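Chitooligosaccharide oxidase (Gibberella zeae, PDB 6Y0R) catalyses the oxidation of the C1 hydroxyl of chitooligosaccharides to lactones, reducing molecular oxygen to hydrogen peroxide with a bicovalently bound FAD. Local coordinates at residues H151-G156 and T317-A322; G166-V171 and Q375-G380; T234-G239 and I265-G270; S384-P389 and V397-L402. One frame throughout, in Å; residues are numbered along the deposited sequence.

Contact 1: residues H151-G156 and T317-A322; sequences HGTCPG and THFAGA. With FAD (flavin-adenine dinucleotide), chain B.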
# COMPACT_ATOMS: atom_id res chain seq x y z
N HIS A 151 4.85 -1.07 8.77
CA HIS A 151 3.70 -0.62 7.97
C HIS A 151 3.90 0.85 7.63
O HIS A 151 4.92 1.46 8.07
CB HIS A 151 2.38 -0.87 8.69
CG HIS A 151 2.34 -0.24 10.05
ND1 HIS A 151 2.30 1.13 10.24
CD2 HIS A 151 2.39 -0.82 11.26
CE1 HIS A 151 2.27 1.36 11.55
NE2 HIS A 151 2.34 0.20 12.21
N GLY A 152 3.04 1.34 6.75
CA GLY A 152 3.11 2.69 6.21
C GLY A 152 2.66 3.71 7.23
O GLY A 152 2.36 3.39 8.40
N THR A 153 2.58 4.94 6.77
CA THR A 153 2.20 6.07 7.63
C THR A 153 0.72 6.37 7.50
O THR A 153 0.17 6.97 8.34
CB THR A 153 3.01 7.31 7.27
OG1 THR A 153 2.74 7.59 5.90
CG2 THR A 153 4.50 7.11 7.47
N CYS A 154 -0.06 6.00 6.55
CA CYS A 154 -1.39 6.61 6.98
C CYS A 154 -2.20 5.93 8.13
O CYS A 154 -2.52 4.78 7.95
CB CYS A 154 -2.11 6.62 5.67
SG CYS A 154 -1.22 7.72 4.57
N PRO A 155 -2.63 6.48 9.33
CA PRO A 155 -3.26 5.66 10.38
C PRO A 155 -4.64 5.05 10.04
O PRO A 155 -5.05 4.02 10.64
CB PRO A 155 -3.46 6.58 11.60
CG PRO A 155 -3.38 7.97 10.99
CD PRO A 155 -2.46 7.87 9.79
N GLY A 156 -5.27 5.62 9.01
CA GLY A 156 -6.61 5.18 8.57
C GLY A 156 -6.56 4.01 7.62
O GLY A 156 -7.62 3.47 7.29
N THR A 317 2.75 8.92 15.38
CA THR A 317 1.89 10.09 15.59
C THR A 317 2.41 11.21 14.69
O THR A 317 1.60 11.93 14.12
CB THR A 317 1.79 10.34 17.11
OG1 THR A 317 3.08 10.62 17.63
CG2 THR A 317 1.18 9.17 17.82
N HIS A 318 3.72 11.41 14.61
CA HIS A 318 4.32 12.52 13.85
C HIS A 318 3.90 12.40 12.39
O HIS A 318 3.48 13.38 11.81
CB HIS A 318 5.84 12.51 13.98
CG HIS A 318 6.50 13.41 13.00
ND1 HIS A 318 6.39 14.79 13.10
CD2 HIS A 318 7.28 13.14 11.92
CE1 HIS A 318 7.10 15.34 12.12
NE2 HIS A 318 7.66 14.36 11.39
N PHE A 319 4.00 11.20 11.82
CA PHE A 319 3.72 11.00 10.37
C PHE A 319 2.23 10.90 10.08
O PHE A 319 1.87 10.92 8.88
CB PHE A 319 4.50 9.81 9.83
CG PHE A 319 5.96 10.07 9.57
CD1 PHE A 319 6.35 10.98 8.60
CD2 PHE A 319 6.95 9.43 10.28
CE1 PHE A 319 7.69 11.26 8.37
CE2 PHE A 319 8.29 9.68 10.04
CZ PHE A 319 8.66 10.60 9.07
N ALA A 320 1.36 10.80 11.08
CA ALA A 320 -0.11 10.77 10.87
C ALA A 320 -0.55 12.16 10.42
O ALA A 320 -1.51 12.25 9.64
CB ALA A 320 -0.83 10.33 12.11
N GLY A 321 0.14 13.19 10.91
CA GLY A 321 -0.20 14.59 10.63
C GLY A 321 -0.96 15.20 11.79
O GLY A 321 -1.66 14.46 12.50
N ALA A 322 -0.81 16.50 11.98
CA ALA A 322 -1.53 17.30 13.00
C ALA A 322 -3.04 17.01 12.94
O ALA A 322 -3.59 17.09 11.84
CB ALA A 322 -1.24 18.76 12.77
PA FAD B . -9.26 -1.47 0.63
O1A FAD B . -9.75 -0.53 -0.39
O2A FAD B . -10.16 -1.95 1.70
O5B FAD B . -8.64 -2.76 -0.07
C5B FAD B . -7.53 -2.68 -0.97
C4B FAD B . -7.48 -3.94 -1.82
O4B FAD B . -7.24 -5.09 -0.97
C3B FAD B . -8.75 -4.31 -2.61
O3B FAD B . -8.43 -5.08 -3.77
C2B FAD B . -9.50 -5.18 -1.62
O2B FAD B . -10.51 -6.02 -2.20
C1B FAD B . -8.37 -5.96 -1.01
N9A FAD B . -8.62 -6.45 0.34
C8A FAD B . -8.75 -5.67 1.46
N7A FAD B . -8.97 -6.40 2.55
C5A FAD B . -8.99 -7.71 2.10
C6A FAD B . -9.19 -8.94 2.76
N6A FAD B . -9.38 -9.01 4.08
N1A FAD B . -9.19 -10.08 2.02
C2A FAD B . -9.02 -9.96 0.69
N3A FAD B . -8.80 -8.86 -0.04
C4A FAD B . -8.80 -7.75 0.73
N1 FAD B . 0.76 2.44 1.16
C2 FAD B . 2.00 2.16 1.58
O2 FAD B . 2.60 1.09 1.20
N3 FAD B . 2.62 3.01 2.45
C4 FAD B . 2.04 4.17 2.93
O4 FAD B . 2.65 4.90 3.74
C4X FAD B . 0.73 4.48 2.51
N5 FAD B . 0.11 5.56 3.00
C5X FAD B . -1.21 5.76 2.67
C6 FAD B . -1.91 6.86 3.23
C7 FAD B . -3.23 7.10 2.91
C7M FAD B . -3.97 8.29 3.49
C8 FAD B . -3.94 6.18 2.03
C8M FAD B . -5.42 6.30 1.72
C9 FAD B . -3.21 5.12 1.44
C9A FAD B . -1.86 4.90 1.75
N10 FAD B . -1.17 3.81 1.19
C10 FAD B . 0.15 3.54 1.58
C1' FAD B . -1.79 2.91 0.21
C2' FAD B . -2.41 1.69 0.90
O2' FAD B . -1.40 0.75 1.28
C3' FAD B . -3.37 1.06 -0.07
O3' FAD B . -4.37 2.07 -0.37
C4' FAD B . -3.99 -0.20 0.54
O4' FAD B . -4.39 -1.14 -0.47
C5' FAD B . -5.18 0.19 1.37
O5' FAD B . -5.68 -0.93 2.13
P FAD B . -7.16 -0.84 2.68
O1P FAD B . -7.46 -2.08 3.43
O2P FAD B . -7.42 0.45 3.36
O3P FAD B . -7.99 -0.74 1.29
O HOH W 1 0.19 9.86 6.90
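Two small apolar pairings join the flavin-bearing loop 151-156 to segment 317-322, on helix 312-320. In the first, the methyl CG2 of Thr-153 lies 3.6 Å from CB of Phe-319 and meets the root of that side chain obliquely, while the ring itself leads away toward Met-170, which both residues touch. The first torsion of Thr-153 (59°) turns OG1 to the flavin side and CG2 toward the helix. In the second, the pyrrolidine ring of Pro-155 abuts the methyl of Ala-320, with CG of the proline 3.7 Å from CB of the alanine.

Polar linkage between the segments is indirect. A water gives a proton to the carbonyl O of Phe-319 at 2.8 Å and, more weakly, to O of Thr-153, so it bridges the two segments.

Other bonds of the loop reach the flavin or shape the loop. SG of Cys-154 is covalently attached to C6 of FAD, 1.7 Å away. The backbone N of Thr-153 donates to O4 of FAD at 3.0 Å (158° at the hydrogen), and OG1 adds a weak second bond. Upstream, ND1 of His-151 donates to O of Gly-152 almost straight (170°), in the carbonyl plane on a lone pair, which fixes the turn of the imidazole.

The chemistry thus divides the loop: a thioether and an amide N-H hold the isoalloxazine at C6 and O4, the bond to O4 probably drawing electron density toward the pyrimidine side of the flavin, whereas methyl packing and one water join the loop to the helix.

Contact 2: residues G166-V171 and Q375-G380; sequences GGYGMV and QMDITG. With FAD (flavin-adenine dinucleotide), chain B.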
# COMPACT_ATOMS: atom_id res chain seq x y z
N GLY A 166 1.79 -5.47 0.07
CA GLY A 166 3.16 -5.07 0.37
C GLY A 166 3.22 -4.41 1.73
O GLY A 166 3.16 -5.14 2.76
N GLY A 167 3.18 -3.09 1.69
CA GLY A 167 3.11 -2.25 2.90
C GLY A 167 4.45 -1.61 3.21
O GLY A 167 5.26 -2.21 3.90
N TYR A 168 4.68 -0.42 2.66
CA TYR A 168 5.99 0.25 2.70
C TYR A 168 5.91 1.41 3.69
O TYR A 168 5.05 2.29 3.53
CB TYR A 168 6.39 0.73 1.32
CG TYR A 168 7.67 1.51 1.32
CD1 TYR A 168 8.91 0.88 1.22
CD2 TYR A 168 7.63 2.89 1.39
CE1 TYR A 168 10.09 1.64 1.25
CE2 TYR A 168 8.80 3.64 1.42
CZ TYR A 168 10.03 3.01 1.35
OH TYR A 168 11.13 3.86 1.34
N GLY A 169 6.82 1.47 4.66
CA GLY A 169 6.85 2.64 5.57
C GLY A 169 8.25 2.96 6.05
O GLY A 169 9.23 2.52 5.43
N MET A 170 8.29 3.70 7.14
CA MET A 170 9.53 4.38 7.59
C MET A 170 10.55 3.44 8.23
O MET A 170 11.61 3.95 8.59
CB MET A 170 9.14 5.48 8.59
CG MET A 170 8.31 6.56 7.91
SD MET A 170 9.40 7.42 6.78
CE MET A 170 8.19 8.12 5.66
N VAL A 171 10.27 2.15 8.43
CA VAL A 171 11.33 1.20 8.82
C VAL A 171 11.43 0.05 7.82
O VAL A 171 11.92 -1.03 8.22
CB VAL A 171 11.16 0.69 10.26
CG1 VAL A 171 11.36 1.85 11.24
CG2 VAL A 171 9.87 -0.05 10.50
N GLN A 375 6.78 11.27 -4.76
CA GLN A 375 7.81 10.81 -3.81
C GLN A 375 8.70 9.83 -4.56
O GLN A 375 8.22 9.06 -5.42
CB GLN A 375 7.23 10.14 -2.56
CG GLN A 375 6.29 10.99 -1.73
CD GLN A 375 5.45 10.07 -0.87
OE1 GLN A 375 5.04 8.98 -1.28
NE2 GLN A 375 5.22 10.50 0.35
N MET A 376 9.98 9.91 -4.28
CA MET A 376 10.95 8.90 -4.72
C MET A 376 11.56 8.21 -3.50
O MET A 376 12.31 8.85 -2.77
CB MET A 376 12.06 9.52 -5.56
CG MET A 376 12.98 8.48 -6.09
SD MET A 376 14.20 9.16 -7.17
CE MET A 376 15.28 9.92 -5.99
N ASP A 377 11.16 6.97 -3.25
CA ASP A 377 11.53 6.22 -2.03
C ASP A 377 12.71 5.32 -2.38
O ASP A 377 12.65 4.65 -3.40
CB ASP A 377 10.36 5.38 -1.53
CG ASP A 377 9.02 6.08 -1.36
OD1 ASP A 377 9.01 7.29 -1.16
OD2 ASP A 377 7.96 5.38 -1.49
N ILE A 378 13.72 5.22 -1.51
CA ILE A 378 14.77 4.18 -1.67
C ILE A 378 14.23 2.91 -1.03
O ILE A 378 14.04 2.89 0.22
CB ILE A 378 16.12 4.64 -1.05
CG1 ILE A 378 16.58 5.94 -1.69
CG2 ILE A 378 17.11 3.51 -1.24
CD1 ILE A 378 17.44 6.81 -0.80
N THR A 379 13.82 1.92 -1.81
CA THR A 379 13.36 0.62 -1.27
C THR A 379 14.53 -0.36 -1.16
O THR A 379 14.41 -1.27 -0.35
CB THR A 379 12.27 -0.02 -2.15
OG1 THR A 379 12.79 -0.32 -3.44
CG2 THR A 379 11.08 0.89 -2.30
N GLY A 380 15.55 -0.23 -2.00
CA GLY A 380 16.62 -1.25 -2.11
C GLY A 380 17.93 -0.83 -1.48
O GLY A 380 17.97 -0.01 -0.52
PA FAD B . -9.26 -1.47 0.63
O1A FAD B . -9.75 -0.53 -0.39
O2A FAD B . -10.16 -1.95 1.70
O5B FAD B . -8.64 -2.76 -0.07
C5B FAD B . -7.53 -2.68 -0.97
C4B FAD B . -7.48 -3.94 -1.82
O4B FAD B . -7.24 -5.09 -0.97
C3B FAD B . -8.75 -4.31 -2.61
O3B FAD B . -8.43 -5.08 -3.77
C2B FAD B . -9.50 -5.18 -1.62
O2B FAD B . -10.51 -6.02 -2.20
C1B FAD B . -8.37 -5.96 -1.01
N9A FAD B . -8.62 -6.45 0.34
C8A FAD B . -8.75 -5.67 1.46
N7A FAD B . -8.97 -6.40 2.55
C5A FAD B . -8.99 -7.71 2.10
C6A FAD B . -9.19 -8.94 2.76
N6A FAD B . -9.38 -9.01 4.08
N1A FAD B . -9.19 -10.08 2.02
C2A FAD B . -9.02 -9.96 0.69
N3A FAD B . -8.80 -8.86 -0.04
C4A FAD B . -8.80 -7.75 0.73
N1 FAD B . 0.76 2.44 1.16
C2 FAD B . 2.00 2.16 1.58
O2 FAD B . 2.60 1.09 1.20
N3 FAD B . 2.62 3.01 2.45
C4 FAD B . 2.04 4.17 2.93
O4 FAD B . 2.65 4.90 3.74
C4X FAD B . 0.73 4.48 2.51
N5 FAD B . 0.11 5.56 3.00
C5X FAD B . -1.21 5.76 2.67
C6 FAD B . -1.91 6.86 3.23
C7 FAD B . -3.23 7.10 2.91
C7M FAD B . -3.97 8.29 3.49
C8 FAD B . -3.94 6.18 2.03
C8M FAD B . -5.42 6.30 1.72
C9 FAD B . -3.21 5.12 1.44
C9A FAD B . -1.86 4.90 1.75
N10 FAD B . -1.17 3.81 1.19
C10 FAD B . 0.15 3.54 1.58
C1' FAD B . -1.79 2.91 0.21
C2' FAD B . -2.41 1.69 0.90
O2' FAD B . -1.40 0.75 1.28
C3' FAD B . -3.37 1.06 -0.07
O3' FAD B . -4.37 2.07 -0.37
C4' FAD B . -3.99 -0.20 0.54
O4' FAD B . -4.39 -1.14 -0.47
C5' FAD B . -5.18 0.19 1.37
O5' FAD B . -5.68 -0.93 2.13
P FAD B . -7.16 -0.84 2.68
O1P FAD B . -7.46 -2.08 3.43
O2P FAD B . -7.42 0.45 3.36
O3P FAD B . -7.99 -0.74 1.29
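The phenol of Tyr-168 and the carboxylate of Asp-377 lie with their planes only 6° apart, the two side chains running antiparallel past one another. The approach is oblique to the ring: OD2 of Asp-377 is 3.5 Å from CE2 of the tyrosine, and CB of Asp-377 lies beside the phenol oxygen. Thr-379 comes to the other long side of the ring, its methyl CG2 standing 3.8 Å from CE1 of Tyr-168, at a slant.

The extended reach of the tyrosine follows from its first torsion, which sets CG anti to the backbone N (176°) and carries the ring from the loop to the strand. There OH donates to the carbonyl O of Ile-378 at 3.3 Å, coming from above the carbonyl plane rather than along a lone pair; the acceptor itself lies near the plane of the ring.

The contact joins the PCMH-type FAD-binding domain, which holds segment 166-171, to the large antiparallel sheet, where segment 375-380 runs off strand 371-378. The same Tyr-168 grips the flavin through its main chain. Its N donates to O2 of FAD at 3.0 Å, and its O receives N3 of FAD at 2.8 Å, both bonds within 10° of straight at the hydrogen. Gly-166 and Gly-167, whose positive phi angles suit glycine, lead into this residue, and the N-H of Gly-167 is bonded to the hydroxyl of Tyr-444.

Contact 3: residues T234-G239 and I265-G270; sequences TYFDIG and ITMQMG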
# COMPACT_ATOMS: atom_id res chain seq x y z
N THR A 234 14.58 8.37 15.06
CA THR A 234 14.76 9.78 14.70
C THR A 234 14.12 10.04 13.34
O THR A 234 14.64 9.54 12.35
CB THR A 234 16.25 10.13 14.72
OG1 THR A 234 16.76 9.81 16.02
CG2 THR A 234 16.50 11.58 14.39
N TYR A 235 13.16 10.94 13.28
CA TYR A 235 12.63 11.43 11.99
C TYR A 235 13.48 12.60 11.59
O TYR A 235 14.07 13.29 12.45
CB TYR A 235 11.14 11.73 12.03
CG TYR A 235 10.70 12.80 12.97
CD1 TYR A 235 10.77 14.13 12.60
CD2 TYR A 235 10.05 12.46 14.15
CE1 TYR A 235 10.25 15.12 13.42
CE2 TYR A 235 9.54 13.44 14.98
CZ TYR A 235 9.67 14.77 14.63
OH TYR A 235 9.17 15.78 15.43
N PHE A 236 13.61 12.81 10.29
CA PHE A 236 14.49 13.88 9.80
C PHE A 236 13.97 14.41 8.47
O PHE A 236 13.19 13.77 7.78
CB PHE A 236 15.93 13.42 9.67
CG PHE A 236 16.19 12.31 8.69
CD1 PHE A 236 16.11 10.98 9.08
CD2 PHE A 236 16.50 12.60 7.36
CE1 PHE A 236 16.35 9.96 8.16
CE2 PHE A 236 16.74 11.58 6.45
CZ PHE A 236 16.65 10.26 6.86
N ASP A 237 14.41 15.63 8.18
CA ASP A 237 14.06 16.35 6.94
C ASP A 237 15.28 17.14 6.49
O ASP A 237 16.05 17.63 7.34
CB ASP A 237 12.85 17.25 7.18
CG ASP A 237 11.58 16.46 7.49
OD1 ASP A 237 10.93 15.95 6.51
OD2 ASP A 237 11.32 16.24 8.70
N ILE A 238 15.41 17.25 5.18
CA ILE A 238 16.45 18.10 4.54
C ILE A 238 15.75 18.97 3.51
O ILE A 238 15.27 18.45 2.50
CB ILE A 238 17.59 17.30 3.90
CG1 ILE A 238 18.12 16.19 4.81
CG2 ILE A 238 18.70 18.25 3.53
CD1 ILE A 238 19.18 15.34 4.20
N GLY A 239 15.73 20.28 3.78
CA GLY A 239 15.19 21.28 2.87
C GLY A 239 16.21 21.55 1.79
O GLY A 239 17.39 21.60 2.10
N ILE A 265 18.28 3.31 8.05
CA ILE A 265 17.72 4.50 7.38
C ILE A 265 16.67 4.05 6.34
O ILE A 265 16.98 3.20 5.55
CB ILE A 265 18.78 5.35 6.68
CG1 ILE A 265 19.90 5.81 7.60
CG2 ILE A 265 18.10 6.50 5.98
CD1 ILE A 265 20.99 6.48 6.88
N THR A 266 15.48 4.63 6.37
CA THR A 266 14.51 4.59 5.27
C THR A 266 14.21 6.04 4.92
O THR A 266 13.97 6.82 5.85
CB THR A 266 13.27 3.75 5.61
OG1 THR A 266 13.62 2.39 5.91
CG2 THR A 266 12.29 3.76 4.45
N MET A 267 14.31 6.42 3.66
CA MET A 267 14.06 7.82 3.34
C MET A 267 13.57 7.97 1.91
O MET A 267 13.65 7.00 1.10
CB MET A 267 15.30 8.69 3.55
CG MET A 267 16.44 8.40 2.67
SD MET A 267 17.79 9.55 3.23
CE MET A 267 16.87 11.02 3.59
N GLN A 268 13.06 9.16 1.66
CA GLN A 268 12.42 9.49 0.38
C GLN A 268 12.68 10.94 0.00
O GLN A 268 12.90 11.79 0.87
CB GLN A 268 10.93 9.15 0.49
CG GLN A 268 10.23 9.99 1.52
CD GLN A 268 8.79 9.58 1.76
OE1 GLN A 268 8.22 8.73 1.06
NE2 GLN A 268 8.23 10.13 2.83
N MET A 269 12.54 11.20 -1.29
CA MET A 269 12.63 12.53 -1.86
C MET A 269 11.22 12.96 -2.26
O MET A 269 10.58 12.24 -3.06
CB MET A 269 13.54 12.55 -3.07
CG MET A 269 13.68 13.93 -3.68
SD MET A 269 14.72 15.06 -2.76
CE MET A 269 16.30 14.23 -2.80
N GLY A 270 10.73 14.08 -1.72
CA GLY A 270 9.45 14.65 -2.15
C GLY A 270 9.69 15.74 -3.20
O GLY A 270 10.72 16.46 -3.10
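Phe-236 makes the contact with Ile-265 and Met-267, reaching across from a strand whose short segment runs at 30° to that of its counterpart, the axes 9.2 Å apart at closest approach. This distance is about twice the spacing of adjacent strands, because strand 275-283 lies between them, and the side chains meet over it on one face.

Along the first segment, Thr-234 comes ahead of the meeting point and faces elsewhere, its hydroxyl bonded to Gly-284 and Thr-309; its carbonyl O lies at the edge of the Phe-236 ring, in the ring plane. Tyr-235 turns to the other side of the sheet and stacks on His-318. At Phe-236 the first torsion of 62° sets CG between the backbone N and the carbonyl carbon, and from there the ring swings toward the second strand.

Its far edge receives the partners. SD of Met-267 sits 5.0 Å from the ring centroid and 87° off the ring normal, a Met-aromatic contact made in the plane of the ring, with the two side chains crossing at about a right angle. The methionine brings its sulfur to this edge by the same choice of first torsion followed by an extended second one; the modelled position of its terminal methyl is doubtful. CZ of Phe-236 also meets the methyl CG2 of Ile-265 at 4.1 Å, again near the ring plane. Leu-289 and Leu-293 of helix 286-300 also pack against this phenylalanine.

Beyond it, the carbonyl O of Ile-238 is bonded to the hydroxyl of Ser-277.

Such cross-strand packing over an intervening strand is seen on the face of an antiparallel sheet: strand 275-283 pairs with both 233-239 and 265-272 in opposite direction, so these two run broadly parallel.

Contact 4: residues S384-P389 and V397-L402; sequences SAVSKP and VHRDTL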
# COMPACT_ATOMS: atom_id res chain seq x y z
N SER A 384 19.09 -3.43 2.46
CA SER A 384 17.62 -3.33 2.58
C SER A 384 16.94 -4.69 2.77
O SER A 384 17.15 -5.64 1.99
CB SER A 384 17.05 -2.66 1.36
OG SER A 384 15.65 -2.76 1.44
N ALA A 385 16.05 -4.78 3.74
CA ALA A 385 15.18 -5.96 3.98
C ALA A 385 14.15 -6.10 2.87
O ALA A 385 13.70 -7.26 2.62
CB ALA A 385 14.53 -5.81 5.31
N VAL A 386 13.76 -4.99 2.22
CA VAL A 386 12.74 -5.09 1.13
C VAL A 386 13.36 -5.86 -0.03
O VAL A 386 12.65 -6.65 -0.69
CB VAL A 386 12.22 -3.70 0.72
CG1 VAL A 386 11.31 -3.81 -0.51
CG2 VAL A 386 11.48 -3.07 1.88
N SER A 387 14.63 -5.61 -0.34
CA SER A 387 15.27 -6.20 -1.55
C SER A 387 16.09 -7.42 -1.15
O SER A 387 16.86 -7.91 -2.02
CB SER A 387 16.03 -5.17 -2.34
OG SER A 387 16.88 -4.40 -1.51
N LYS A 388 15.83 -8.00 0.02
CA LYS A 388 16.55 -9.24 0.43
C LYS A 388 15.91 -10.48 -0.19
O LYS A 388 16.60 -11.28 -0.85
CB LYS A 388 16.66 -9.34 1.95
CG LYS A 388 17.40 -10.59 2.39
CD LYS A 388 17.66 -10.57 3.88
CE LYS A 388 18.03 -11.94 4.42
NZ LYS A 388 16.89 -12.87 4.48
N PRO A 389 14.59 -10.70 -0.09
CA PRO A 389 13.96 -11.83 -0.78
C PRO A 389 14.20 -11.75 -2.29
O PRO A 389 14.27 -10.68 -2.82
CB PRO A 389 12.46 -11.73 -0.42
CG PRO A 389 12.44 -10.88 0.82
CD PRO A 389 13.57 -9.91 0.63
N VAL A 397 6.73 -8.93 -6.34
CA VAL A 397 7.80 -9.22 -7.31
C VAL A 397 8.94 -8.19 -7.25
O VAL A 397 10.05 -8.53 -7.68
CB VAL A 397 7.22 -9.36 -8.72
CG1 VAL A 397 6.94 -8.02 -9.36
CG2 VAL A 397 8.14 -10.20 -9.61
N HIS A 398 8.70 -6.95 -6.82
CA HIS A 398 9.63 -5.82 -7.06
C HIS A 398 10.74 -5.81 -5.99
O HIS A 398 10.88 -4.83 -5.23
CB HIS A 398 8.83 -4.50 -7.15
CG HIS A 398 7.86 -4.49 -8.28
ND1 HIS A 398 8.23 -4.80 -9.59
CD2 HIS A 398 6.55 -4.13 -8.32
CE1 HIS A 398 7.14 -4.70 -10.34
NE2 HIS A 398 6.12 -4.30 -9.61
N ARG A 399 11.48 -6.91 -5.94
CA ARG A 399 12.59 -7.09 -4.96
C ARG A 399 13.93 -6.66 -5.57
O ARG A 399 14.95 -6.55 -4.82
CB ARG A 399 12.66 -8.57 -4.60
CG ARG A 399 11.39 -9.13 -3.99
CD ARG A 399 11.06 -8.55 -2.63
NE ARG A 399 10.00 -9.25 -1.93
CZ ARG A 399 9.59 -8.98 -0.72
NH1 ARG A 399 8.65 -9.73 -0.18
NH2 ARG A 399 10.19 -8.02 -0.04
N ASP A 400 13.96 -6.53 -6.90
CA ASP A 400 15.16 -6.26 -7.71
C ASP A 400 15.29 -4.75 -7.98
O ASP A 400 16.37 -4.29 -8.38
CB ASP A 400 15.06 -7.13 -8.97
CG ASP A 400 13.82 -6.89 -9.88
OD1 ASP A 400 12.66 -6.57 -9.40
OD2 ASP A 400 14.01 -7.04 -11.13
N THR A 401 14.28 -3.96 -7.66
CA THR A 401 14.24 -2.52 -7.93
C THR A 401 14.86 -1.76 -6.75
O THR A 401 14.91 -2.31 -5.64
CB THR A 401 12.81 -2.11 -8.29
OG1 THR A 401 11.95 -2.69 -7.31
CG2 THR A 401 12.38 -2.58 -9.66
N LEU A 402 15.38 -0.56 -7.00
CA LEU A 402 16.00 0.28 -5.96
C LEU A 402 15.00 1.34 -5.50
O LEU A 402 15.11 1.77 -4.35
CB LEU A 402 17.26 0.93 -6.56
CG LEU A 402 18.04 1.89 -5.67
CD1 LEU A 402 18.51 1.22 -4.37
CD2 LEU A 402 19.24 2.43 -6.43
O HOH W 2 17.42 -7.67 -4.60
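The backbones of segments 384-389 and 397-402 come together most closely at Ser-387 and Arg-399, whose CA atoms are 4.4 Å apart, neither segment forming a regular helix or strand. At this point CB of Ser-387 lies 3.0 Å from the carbonyl O of Arg-399, and the CA-H of the serine also faces that oxygen.

Arg-399 supplies most of the side-chain contact. Its chain, bent at chi2 (-66°), passes across Pro-389 at a slant and brings the guanidinium to the backbone at Val-386. There NH2 donates to the carbonyl O of Val-386 at 2.9 Å, with an angle of 161° at the hydrogen; the acceptor lies at the edge of the guanidinium, close to its plane, and the donor is tilted only 16° from the carbonyl plane. The charge is met by Asp-180, in a salt bridge through NH1, which also bonds to Thr-394. Pro-389 covers one face of the same group, CG standing 3.7 Å above the plane and over its centre. The guanidinium is therefore held by bonds to NH1 and NH2, which set its rotation, and by the CG methylene of the proline over one face.

Both segments belong to the long connection between strands 371-378 and 403-411, neighbours in the large antiparallel sheet, and the contact folds this connection back on itself. The salt bridge to Asp-180 links the connection to the FAD-binding region.

Within the first segment, OG of Ser-384 accepts a weak bond from N of Val-386. A water lies 2.7 Å from both O of Ser-387 and O of Arg-399.

Overall arrangement
The four contacts lie between the flavin and the large seven-stranded antiparallel sheet. Contacts 1 and 2 have centres 14 Å apart, both touch FAD, and meet through Met-170, which packs on Phe-319 and Thr-153; along the chain their segments alternate. Contact 3, within the sheet, is nested inside the loops closed by contacts 1 and 2; it shares neighbouring strands 265-272 and 371-378 with contact 2 and touches contact 1 where Tyr-235 stacks on His-318. Contact 4 follows contact 2 in sequence, with centres 10 Å apart, and joins it through Thr-379, which meets Ser-384 and Leu-402. Contact 2 ties the FAD-binding domain to the sheet, whereas contact 1 joins the flavin-bearing loop to helix 312-320 and contact 4 folds a strand connection.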